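PDB 4PI8: autolysin E from Staphylococcus aureus, which probably cleaves the glycan strands of peptidoglycan as an endo-acting glycosidase of the lysozyme clan, binding NAG-NAM sugars in its pocket. Local coordinates for residues K118-G123 and G134-S139; Y127-G132 and E151-P156; K75-L80 and H104-T109. The protein carries 1 engineered substitution. All coordinates share one frame; numbering follows the deposited sequence.

Contact 1: residues K118-G123 and G134-S139; sequences KGIKDG and GAFDSS. With AMU (N-acetyl-beta-muramic acid), chain B.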
loop_
_atom_site.group_PDB
_atom_site.type_symbol
_atom_site.label_atom_id
_atom_site.label_comp_id
_atom_site.label_asym_id
_atom_site.label_seq_id
_atom_site.Cartn_x
_atom_site.Cartn_y
_atom_site.Cartn_z
ATOM N N LYS A 118 2.704 2.191 16.917
ATOM C CA LYS A 118 3.341 1.546 18.064
ATOM C C LYS A 118 2.706 0.262 18.556
ATOM O O LYS A 118 3.170 -0.325 19.534
ATOM C CB LYS A 118 3.526 2.578 19.206
ATOM C CG LYS A 118 4.254 3.822 18.751
ATOM C CD LYS A 118 4.729 4.757 19.861
ATOM C CE LYS A 118 5.174 6.128 19.328
ATOM N NZ LYS A 118 6.267 6.236 18.306
ATOM N N GLY A 119 1.675 -0.233 17.851
ATOM C CA GLY A 119 1.268 -1.580 18.034
ATOM C C GLY A 119 0.116 -1.730 19.009
ATOM O O GLY A 119 -0.335 -0.732 19.579
ATOM N N ILE A 120 -0.294 -2.974 19.100
ATOM C CA ILE A 120 -1.456 -3.370 19.947
ATOM C C ILE A 120 -1.049 -4.473 20.860
ATOM O O ILE A 120 -0.553 -5.485 20.446
ATOM C CB ILE A 120 -2.627 -3.801 19.069
ATOM C CG1 ILE A 120 -3.065 -2.658 18.214
ATOM C CG2 ILE A 120 -3.763 -4.372 19.918
ATOM C CD1 ILE A 120 -4.076 -3.078 17.170
ATOM N N LYS A 121 -1.236 -4.247 22.173
ATOM C CA LYS A 121 -0.837 -5.221 23.180
ATOM C C LYS A 121 -1.796 -6.393 23.224
ATOM O O LYS A 121 -3.002 -6.195 23.121
ATOM C CB LYS A 121 -0.803 -4.542 24.574
ATOM C CG LYS A 121 -0.249 -5.442 25.683
ATOM C CD LYS A 121 1.254 -5.576 25.454
ATOM C CE LYS A 121 1.970 -6.582 26.331
ATOM N NZ LYS A 121 2.679 -5.937 27.474
ATOM N N ASP A 122 -1.256 -7.599 23.380
ATOM C CA ASP A 122 -2.075 -8.798 23.732
ATOM C C ASP A 122 -1.282 -9.761 24.584
ATOM O O ASP A 122 -0.450 -10.546 24.065
ATOM C CB ASP A 122 -2.520 -9.503 22.472
ATOM C CG ASP A 122 -3.475 -10.674 22.737
ATOM O OD1 ASP A 122 -4.338 -10.608 23.659
ATOM O OD2 ASP A 122 -3.372 -11.656 21.974
ATOM N N GLY A 123 -1.532 -9.708 25.893
ATOM C CA GLY A 123 -0.727 -10.474 26.854
ATOM C C GLY A 123 0.722 -9.989 26.923
ATOM O O GLY A 123 0.963 -8.798 27.096
ATOM N N GLY A 134 -5.495 -5.999 6.953
ATOM C CA GLY A 134 -6.506 -6.672 7.773
ATOM C C GLY A 134 -6.990 -5.807 8.914
ATOM O O GLY A 134 -6.804 -4.611 8.940
ATOM N N ALA A 135 -7.684 -6.465 9.867
ATOM C CA ALA A 135 -8.233 -5.798 11.001
ATOM C C ALA A 135 -7.134 -5.639 12.055
ATOM O O ALA A 135 -6.429 -6.612 12.367
ATOM C CB ALA A 135 -9.422 -6.593 11.564
ATOM N N PHE A 136 -7.013 -4.403 12.488
ATOM C CA PHE A 136 -5.944 -4.007 13.420
ATOM C C PHE A 136 -6.424 -2.991 14.398
ATOM O O PHE A 136 -6.280 -1.799 14.204
ATOM C CB PHE A 136 -4.706 -3.522 12.626
ATOM C CG PHE A 136 -3.446 -3.478 13.472
ATOM C CD1 PHE A 136 -2.894 -4.661 13.923
ATOM C CD2 PHE A 136 -2.889 -2.268 13.815
ATOM C CE1 PHE A 136 -1.735 -4.616 14.775
ATOM C CE2 PHE A 136 -1.733 -2.230 14.630
ATOM C CZ PHE A 136 -1.199 -3.404 15.076
ATOM N N ASP A 137 -7.092 -3.532 15.422
ATOM C CA ASP A 137 -7.517 -2.776 16.595
ATOM C C ASP A 137 -7.564 -3.714 17.788
ATOM O O ASP A 137 -7.407 -4.930 17.638
ATOM C CB ASP A 137 -8.857 -2.060 16.351
ATOM C CG ASP A 137 -10.006 -3.002 15.984
ATOM O OD1 ASP A 137 -10.015 -4.206 16.326
ATOM O OD2 ASP A 137 -10.952 -2.500 15.348
ATOM N N SER A 138 -7.777 -3.169 18.995
ATOM C CA SER A 138 -7.725 -4.027 20.199
ATOM C C SER A 138 -8.741 -5.181 20.154
ATOM O O SER A 138 -8.392 -6.319 20.480
ATOM C CB SER A 138 -7.856 -3.208 21.498
ATOM O OG SER A 138 -8.735 -2.103 21.332
ATOM N N SER A 139 -9.960 -4.917 19.682
ATOM C CA SER A 139 -10.971 -5.974 19.624
ATOM C C SER A 139 -10.529 -7.112 18.709
ATOM O O SER A 139 -10.639 -8.271 19.090
ATOM C CB SER A 139 -12.350 -5.421 19.227
ATOM O OG SER A 139 -12.233 -4.129 18.643
HETATM C C1 AMU B . -8.864 -2.441 3.241
HETATM C C2 AMU B . -8.427 -3.877 3.232
HETATM C C3 AMU B . -9.230 -4.665 2.185
HETATM C C4 AMU B . -10.736 -4.452 2.464
HETATM C C5 AMU B . -11.024 -2.987 2.624
HETATM C C6 AMU B . -12.501 -2.736 2.939
HETATM C C7 AMU B . -6.154 -4.892 3.432
HETATM C C8 AMU B . -4.767 -4.906 2.825
HETATM C C9 AMU B . -8.116 -6.491 1.075
HETATM C C10 AMU B . -7.236 -7.604 1.495
HETATM C C11 AMU B . -9.045 -6.908 -0.062
HETATM O O1 AMU B . -8.172 -1.700 4.234
HETATM O O3 AMU B . -8.899 -6.050 2.189
HETATM O O4 AMU B . -11.404 -5.044 1.337
HETATM O O5 AMU B . -10.236 -2.440 3.652
HETATM O O6 AMU B . -12.844 -1.347 2.912
HETATM O O7 AMU B . -6.420 -5.556 4.410
HETATM O O10 AMU B . -6.143 -7.810 0.888
HETATM O O11 AMU B . -7.630 -8.386 2.452
HETATM N N2 AMU B . -6.989 -4.014 2.891
#
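The short hairpin 120-127 packs here on the loop that leads out of the glycan pocket, I120 setting its CD1 methyl squarely over one face of the F136 ring. This is a CH-pi contact, with I120 CD1 3.4 Å from the F136 ring centroid and only 6° off the normal. F136 has CG anti to the backbone N (chi1 -164°), which brings the ring back beside I120, and the two side chains run antiparallel alongside each other. I120 CD1 also meets the backbone after F136, at D137 CA (3.5 Å), while I120 CG2 rests on S138 CA at 4.0 Å. G119 CA comes in at the ring's edge, 4.3 Å from F136 CZ.

G134, at the start of this loop, is the pocket residue: G134 N gives a nearly straight hydrogen bond of 2.7 Å to O7 of the N-acetylmuramic acid (AMU), at 166°. At the loop's other end D137 is the N-cap of helix 138-143, OD1 accepting from A140 N and, weakly, from S139 OG. I120 leans on V141 of that helix and pairs through its backbone with Y127 of strand 125-127, while F136 packs against L116, N129 and S146 in the adjoining loops.

Contact 2: residues Y127-G132 and E151-P156; sequences YYNFFG and EQWTSP. With AMU (N-acetyl-beta-muramic acid), chain B.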
loop_
_atom_site.group_PDB
_atom_site.type_symbol
_atom_site.label_atom_id
_atom_site.label_comp_id
_atom_site.label_asym_id
_atom_site.label_seq_id
_atom_site.Cartn_x
_atom_site.Cartn_y
_atom_site.Cartn_z
ATOM N N TYR A 127 1.673 -6.510 18.861
ATOM C CA TYR A 127 1.615 -6.722 17.404
ATOM C C TYR A 127 1.673 -5.403 16.688
ATOM O O TYR A 127 1.153 -4.390 17.108
ATOM C CB TYR A 127 0.345 -7.491 17.045
ATOM C CG TYR A 127 0.321 -8.862 17.695
ATOM C CD1 TYR A 127 1.015 -9.919 17.173
ATOM C CD2 TYR A 127 -0.346 -9.066 18.895
ATOM C CE1 TYR A 127 1.050 -11.160 17.800
ATOM C CE2 TYR A 127 -0.346 -10.311 19.516
ATOM C CZ TYR A 127 0.349 -11.344 18.979
ATOM O OH TYR A 127 0.350 -12.604 19.565
ATOM N N TYR A 128 2.383 -5.444 15.522
ATOM C CA TYR A 128 2.655 -4.251 14.693
ATOM C C TYR A 128 2.124 -4.518 13.293
ATOM O O TYR A 128 2.028 -5.632 12.862
ATOM C CB TYR A 128 4.187 -4.006 14.633
ATOM C CG TYR A 128 4.752 -3.686 16.018
ATOM C CD1 TYR A 128 5.124 -4.730 16.849
ATOM C CD2 TYR A 128 4.889 -2.404 16.428
ATOM C CE1 TYR A 128 5.627 -4.439 18.123
ATOM C CE2 TYR A 128 5.384 -2.080 17.699
ATOM C CZ TYR A 128 5.732 -3.145 18.528
ATOM O OH TYR A 128 6.263 -2.874 19.800
ATOM N N ASN A 129 1.755 -3.415 12.653
ATOM C CA ASN A 129 1.198 -3.510 11.267
ATOM C C ASN A 129 1.478 -2.186 10.609
ATOM O O ASN A 129 0.970 -1.156 10.994
ATOM C CB ASN A 129 -0.292 -3.754 11.413
ATOM C CG ASN A 129 -0.973 -4.072 10.102
ATOM O OD1 ASN A 129 -0.566 -3.669 9.013
ATOM N ND2 ASN A 129 -2.002 -4.837 10.221
ATOM N N PHE A 130 2.352 -2.223 9.572
ATOM C CA PHE A 130 2.777 -1.006 8.939
ATOM C C PHE A 130 2.233 -0.772 7.516
ATOM O O PHE A 130 2.647 0.164 6.854
ATOM C CB PHE A 130 4.326 -0.951 8.884
ATOM C CG PHE A 130 5.021 -0.930 10.219
ATOM C CD1 PHE A 130 4.450 -0.373 11.336
ATOM C CD2 PHE A 130 6.275 -1.480 10.310
ATOM C CE1 PHE A 130 5.114 -0.387 12.568
ATOM C CE2 PHE A 130 6.970 -1.418 11.504
ATOM C CZ PHE A 130 6.382 -0.902 12.631
ATOM N N PHE A 131 1.317 -1.657 7.101
ATOM C CA PHE A 131 0.801 -1.576 5.728
ATOM C C PHE A 131 -0.719 -1.630 5.640
ATOM O O PHE A 131 -1.246 -1.999 4.564
ATOM C CB PHE A 131 1.492 -2.569 4.789
ATOM C CG PHE A 131 2.996 -2.467 4.802
ATOM C CD1 PHE A 131 3.641 -1.594 3.963
ATOM C CD2 PHE A 131 3.725 -3.240 5.662
ATOM C CE1 PHE A 131 5.010 -1.455 3.943
ATOM C CE2 PHE A 131 5.083 -3.127 5.697
ATOM C CZ PHE A 131 5.740 -2.231 4.854
ATOM N N GLY A 132 -1.406 -1.372 6.736
ATOM C CA GLY A 132 -2.853 -1.402 6.687
ATOM C C GLY A 132 -3.411 -2.731 6.327
ATOM O O GLY A 132 -4.436 -2.773 5.572
ATOM N N GLU A 151 -0.139 -13.869 11.920
ATOM C CA GLU A 151 1.181 -14.025 11.339
ATOM C C GLU A 151 2.317 -13.728 12.329
ATOM O O GLU A 151 3.476 -13.756 11.937
ATOM C CB GLU A 151 1.361 -13.111 10.105
ATOM C CG GLU A 151 0.493 -13.404 8.906
ATOM C CD GLU A 151 0.421 -14.860 8.524
ATOM O OE1 GLU A 151 1.461 -15.536 8.378
ATOM O OE2 GLU A 151 -0.715 -15.338 8.376
ATOM N N GLN A 152 1.953 -13.397 13.557
ATOM C CA GLN A 152 2.850 -13.178 14.684
ATOM C C GLN A 152 3.844 -12.074 14.358
ATOM O O GLN A 152 5.094 -12.228 14.473
ATOM C CB GLN A 152 3.541 -14.490 15.107
ATOM C CG GLN A 152 2.590 -15.446 15.834
ATOM C CD GLN A 152 2.040 -14.851 17.149
ATOM O OE1 GLN A 152 0.830 -14.647 17.303
ATOM N NE2 GLN A 152 2.931 -14.578 18.100
ATOM N N TRP A 153 3.297 -10.955 13.914
ATOM C CA TRP A 153 4.111 -9.752 13.701
ATOM C C TRP A 153 4.311 -9.075 15.033
ATOM O O TRP A 153 3.772 -8.018 15.352
ATOM C CB TRP A 153 3.464 -8.764 12.719
ATOM C CG TRP A 153 3.327 -9.378 11.325
ATOM C CD1 TRP A 153 3.965 -10.462 10.814
ATOM C CD2 TRP A 153 2.518 -8.845 10.274
ATOM N NE1 TRP A 153 3.560 -10.689 9.495
ATOM C CE2 TRP A 153 2.654 -9.705 9.174
ATOM C CE3 TRP A 153 1.634 -7.771 10.208
ATOM C CZ2 TRP A 153 1.953 -9.482 7.988
ATOM C CZ3 TRP A 153 0.949 -7.560 9.012
ATOM C CH2 TRP A 153 1.113 -8.437 7.961
ATOM N N THR A 154 5.200 -9.679 15.807
ATOM C CA THR A 154 5.475 -9.284 17.187
ATOM C C THR A 154 6.591 -8.290 17.384
ATOM O O THR A 154 6.962 -7.938 18.491
ATOM C CB THR A 154 5.822 -10.561 18.031
ATOM O OG1 THR A 154 6.900 -11.260 17.427
ATOM C CG2 THR A 154 4.645 -11.485 18.134
ATOM N N SER A 155 7.141 -7.733 16.290
ATOM C CA SER A 155 8.117 -6.694 16.337
ATOM C C SER A 155 7.980 -5.793 15.084
ATOM O O SER A 155 7.420 -6.271 14.074
ATOM C CB SER A 155 9.523 -7.269 16.344
ATOM O OG SER A 155 9.883 -7.856 15.100
ATOM N N PRO A 156 8.551 -4.593 15.121
ATOM C CA PRO A 156 8.556 -3.750 13.926
ATOM C C PRO A 156 9.242 -4.471 12.782
ATOM O O PRO A 156 8.740 -4.408 11.624
ATOM C CB PRO A 156 9.326 -2.539 14.378
ATOM C CG PRO A 156 8.939 -2.381 15.851
ATOM C CD PRO A 156 8.969 -3.806 16.319
HETATM C C1 AMU B . -8.864 -2.441 3.241
HETATM C C2 AMU B . -8.427 -3.877 3.232
HETATM C C3 AMU B . -9.230 -4.665 2.185
HETATM C C4 AMU B . -10.736 -4.452 2.464
HETATM C C5 AMU B . -11.024 -2.987 2.624
HETATM C C6 AMU B . -12.501 -2.736 2.939
HETATM C C7 AMU B . -6.154 -4.892 3.432
HETATM C C8 AMU B . -4.767 -4.906 2.825
HETATM C C9 AMU B . -8.116 -6.491 1.075
HETATM C C10 AMU B . -7.236 -7.604 1.495
HETATM C C11 AMU B . -9.045 -6.908 -0.062
HETATM O O1 AMU B . -8.172 -1.700 4.234
HETATM O O3 AMU B . -8.899 -6.050 2.189
HETATM O O4 AMU B . -11.404 -5.044 1.337
HETATM O O5 AMU B . -10.236 -2.440 3.652
HETATM O O6 AMU B . -12.844 -1.347 2.912
HETATM O O7 AMU B . -6.420 -5.556 4.410
HETATM O O10 AMU B . -6.143 -7.810 0.888
HETATM O O11 AMU B . -7.630 -8.386 2.452
HETATM N N2 AMU B . -6.989 -4.014 2.891
#
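Q152 lies at the edge of the Y127 ring near its hydroxyl end, the amide and ring planes 81° apart. It leaves helix 147-150 with positive phi in a Schellman motif. W153 follows as the centre of an inverse gamma turn, closed by a weak T154 N to Q152 O bond, and the turn presents W153 O to segment 127-132. Y128 N donates to W153 O at 2.9 Å, and Y127 CA adds a CA-H...O contact to W153 O at 3.2 Å. The indole turns its edge to the same backbone: Y128 O lies in the ring plane, 3.4 Å from W153 CE3. Next along that edge comes the amide of N129, at right angles to the indole, with N129 CG 4.1 Å from W153 CZ3. N129 ND2 donates to I133 O, and its OD1 takes a weak bond from F131 N.

The 127-132 segment continues from strand 125-127 to the glycan pocket, where G132 O approaches AMU C7 and F131 O bonds to Y194 OH.

T154 lies side by side with Y127, its CG2 3.6 Å from Y127 CE1. S155 is the N-cap of helix 156-172, its OG accepting from K158 N, and its carbonyl C sits 3.5 Å from Y128 CD1. P156 then opens that helix by placing CD over the face of the Y128 ring, 3.9 Å from the centroid and 10° off the normal, a CH-pi contact. P156 CB meets F130 CZ at 3.8 Å, the F130 side chain crossing the proline at a slant.

Contact 3: residues K75-L80 and H104-T109; sequences KGKGIL and HALVAT. Engineered in segment 104-109: A108 (natural residue Glu).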
loop_
_atom_site.group_PDB
_atom_site.type_symbol
_atom_site.label_atom_id
_atom_site.label_comp_id
_atom_site.label_asym_id
_atom_site.label_seq_id
_atom_site.Cartn_x
_atom_site.Cartn_y
_atom_site.Cartn_z
ATOM N N LYS A 75 14.877 8.827 8.115
ATOM C CA LYS A 75 15.289 9.774 9.187
ATOM C C LYS A 75 14.096 10.648 9.584
ATOM O O LYS A 75 13.367 11.200 8.741
ATOM C CB LYS A 75 16.473 10.632 8.765
ATOM C CG LYS A 75 17.230 11.243 9.939
ATOM C CD LYS A 75 17.987 10.174 10.729
ATOM C CE LYS A 75 18.698 10.708 11.950
ATOM N NZ LYS A 75 19.559 9.600 12.453
ATOM N N GLY A 76 13.842 10.723 10.885
ATOM C CA GLY A 76 12.726 11.443 11.407
ATOM C C GLY A 76 11.392 10.812 11.165
ATOM O O GLY A 76 10.310 11.449 11.335
ATOM N N LYS A 77 11.343 9.500 10.875
ATOM C CA LYS A 77 10.090 8.789 10.657
ATOM C C LYS A 77 9.717 7.828 11.778
ATOM O O LYS A 77 9.255 6.695 11.569
ATOM C CB LYS A 77 10.145 8.044 9.279
ATOM C CG LYS A 77 10.488 8.942 8.134
ATOM C CD LYS A 77 9.511 10.141 7.956
ATOM C CE LYS A 77 9.939 10.863 6.701
ATOM N NZ LYS A 77 9.090 12.081 6.466
ATOM N N GLY A 78 9.871 8.297 13.031
ATOM C CA GLY A 78 9.302 7.583 14.113
ATOM C C GLY A 78 9.800 6.165 14.302
ATOM O O GLY A 78 11.017 5.929 14.288
ATOM N N ILE A 79 8.884 5.258 14.467
ATOM C CA ILE A 79 9.192 3.847 14.628
ATOM C C ILE A 79 9.913 3.248 13.416
ATOM O O ILE A 79 10.528 2.211 13.535
ATOM C CB ILE A 79 7.947 3.052 15.000
ATOM C CG1 ILE A 79 8.282 1.702 15.575
ATOM C CG2 ILE A 79 6.952 2.912 13.829
ATOM C CD1 ILE A 79 7.128 1.074 16.317
ATOM N N LEU A 80 9.840 3.903 12.269
ATOM C CA LEU A 80 10.509 3.396 11.066
ATOM C C LEU A 80 11.946 3.862 10.934
ATOM O O LEU A 80 12.717 3.316 10.128
ATOM C CB LEU A 80 9.677 3.760 9.806
ATOM C CG LEU A 80 8.277 3.237 9.817
ATOM C CD1 LEU A 80 7.543 3.783 8.554
ATOM C CD2 LEU A 80 8.145 1.754 10.002
ATOM N N HIS A 104 4.703 3.385 1.128
ATOM C CA HIS A 104 3.487 2.774 1.625
ATOM C C HIS A 104 3.495 2.804 3.142
ATOM O O HIS A 104 2.491 3.223 3.761
ATOM C CB HIS A 104 3.351 1.388 1.024
ATOM C CG HIS A 104 2.054 0.703 1.315
ATOM N ND1 HIS A 104 1.695 -0.457 0.695
ATOM C CD2 HIS A 104 1.061 1.010 2.192
ATOM C CE1 HIS A 104 0.521 -0.833 1.139
ATOM N NE2 HIS A 104 0.113 0.031 2.047
ATOM N N ALA A 105 4.563 2.337 3.774
ATOM C CA ALA A 105 4.617 2.324 5.250
ATOM C C ALA A 105 4.461 3.699 5.776
ATOM O O ALA A 105 3.771 3.853 6.843
ATOM C CB ALA A 105 5.918 1.705 5.719
ATOM N N LEU A 106 5.047 4.714 5.172
ATOM C CA LEU A 106 4.928 6.087 5.687
ATOM C C LEU A 106 3.486 6.566 5.607
ATOM O O LEU A 106 2.983 7.187 6.562
ATOM C CB LEU A 106 5.841 7.016 4.942
ATOM C CG LEU A 106 7.332 6.798 5.167
ATOM C CD1 LEU A 106 8.199 7.633 4.222
ATOM C CD2 LEU A 106 7.700 7.073 6.648
ATOM N N VAL A 107 2.789 6.323 4.514
ATOM C CA VAL A 107 1.347 6.671 4.422
ATOM C C VAL A 107 0.558 5.928 5.459
ATOM O O VAL A 107 -0.302 6.551 6.185
ATOM C CB VAL A 107 0.862 6.413 2.970
ATOM C CG1 VAL A 107 -0.692 6.435 2.829
ATOM C CG2 VAL A 107 1.555 7.404 2.041
ATOM N N ALA A 108 0.751 4.651 5.617
ATOM C CA ALA A 108 -0.047 3.822 6.504
ATOM C C ALA A 108 0.219 4.081 8.000
ATOM O O ALA A 108 -0.624 3.685 8.807
ATOM C CB ALA A 108 0.167 2.386 6.226
ATOM N N THR A 109 1.347 4.645 8.354
ATOM C CA THR A 109 1.719 4.816 9.755
ATOM C C THR A 109 1.789 6.273 10.166
ATOM O O THR A 109 2.326 6.607 11.235
ATOM C CB THR A 109 3.103 4.173 10.036
ATOM O OG1 THR A 109 4.142 4.812 9.303
ATOM C CG2 THR A 109 3.052 2.693 9.800
#
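L80 pushes its CD1 methyl into the angle between three residues at the end of helix 98-108. L80 CD1 lies 3.9 Å from A105 CB, 3.8 Å from L106 CD2 and 3.6 Å from T109 OG1, so a single branch does all the touching. The L106 methyl in turn receives K77 from the other segment: the lysine chain passes at about a right angle across L106 CD2, with K77 CG 3.7 Å from it. The bend of K77 at chi2 (-58°) keeps CD, like CB and CG, beside that methyl. L80 and K77 are also tied within their own turn, L80 N bonding to K77 O.

In the lysozyme clan the catalytic glutamate comes at the end of such a helix, and here that end carries the engineered A108, the catalytic substitution of this crystal, with glutamate as the natural residue. T109, the first residue to leave the helix, turns OG1 between its backbone N and carbonyl (chi1 64°), from where it donates to A105 O at 2.7 Å, coming in 36° above the carbonyl plane. T109 OG1 also accepts from G112 N, so the hydroxyl is fixed from two directions although it abuts a leucine methyl. Backbone bonding of I79 with G112 joins the 75-80 loop to the chain beyond the helix, and N111 lies against both K77 and L106.

Contact 3 closes before the others open, and its helix 98-108 is followed, after an intervening loop, by strand 120-122. Contacts 1 and 2 interleave: 118-123, 127-132, 134-139, 151-156. Their centres are 9 Å apart, and a probable hairpin hydrogen bond from I120 N to Y127 O (2.8 Å) joins them. Contact 3 lies about 13 Å from contact 2 and 18 Å from contact 1, centre to centre. F130 bridges contacts 2 and 3, resting on L80 and T109, and its O sits near the engineered A108 CB. The hairpin, the pocket loop and the helix end that naturally bears the glutamate are joined side by side, with the sugar touched only at G132 and G134 of these segments.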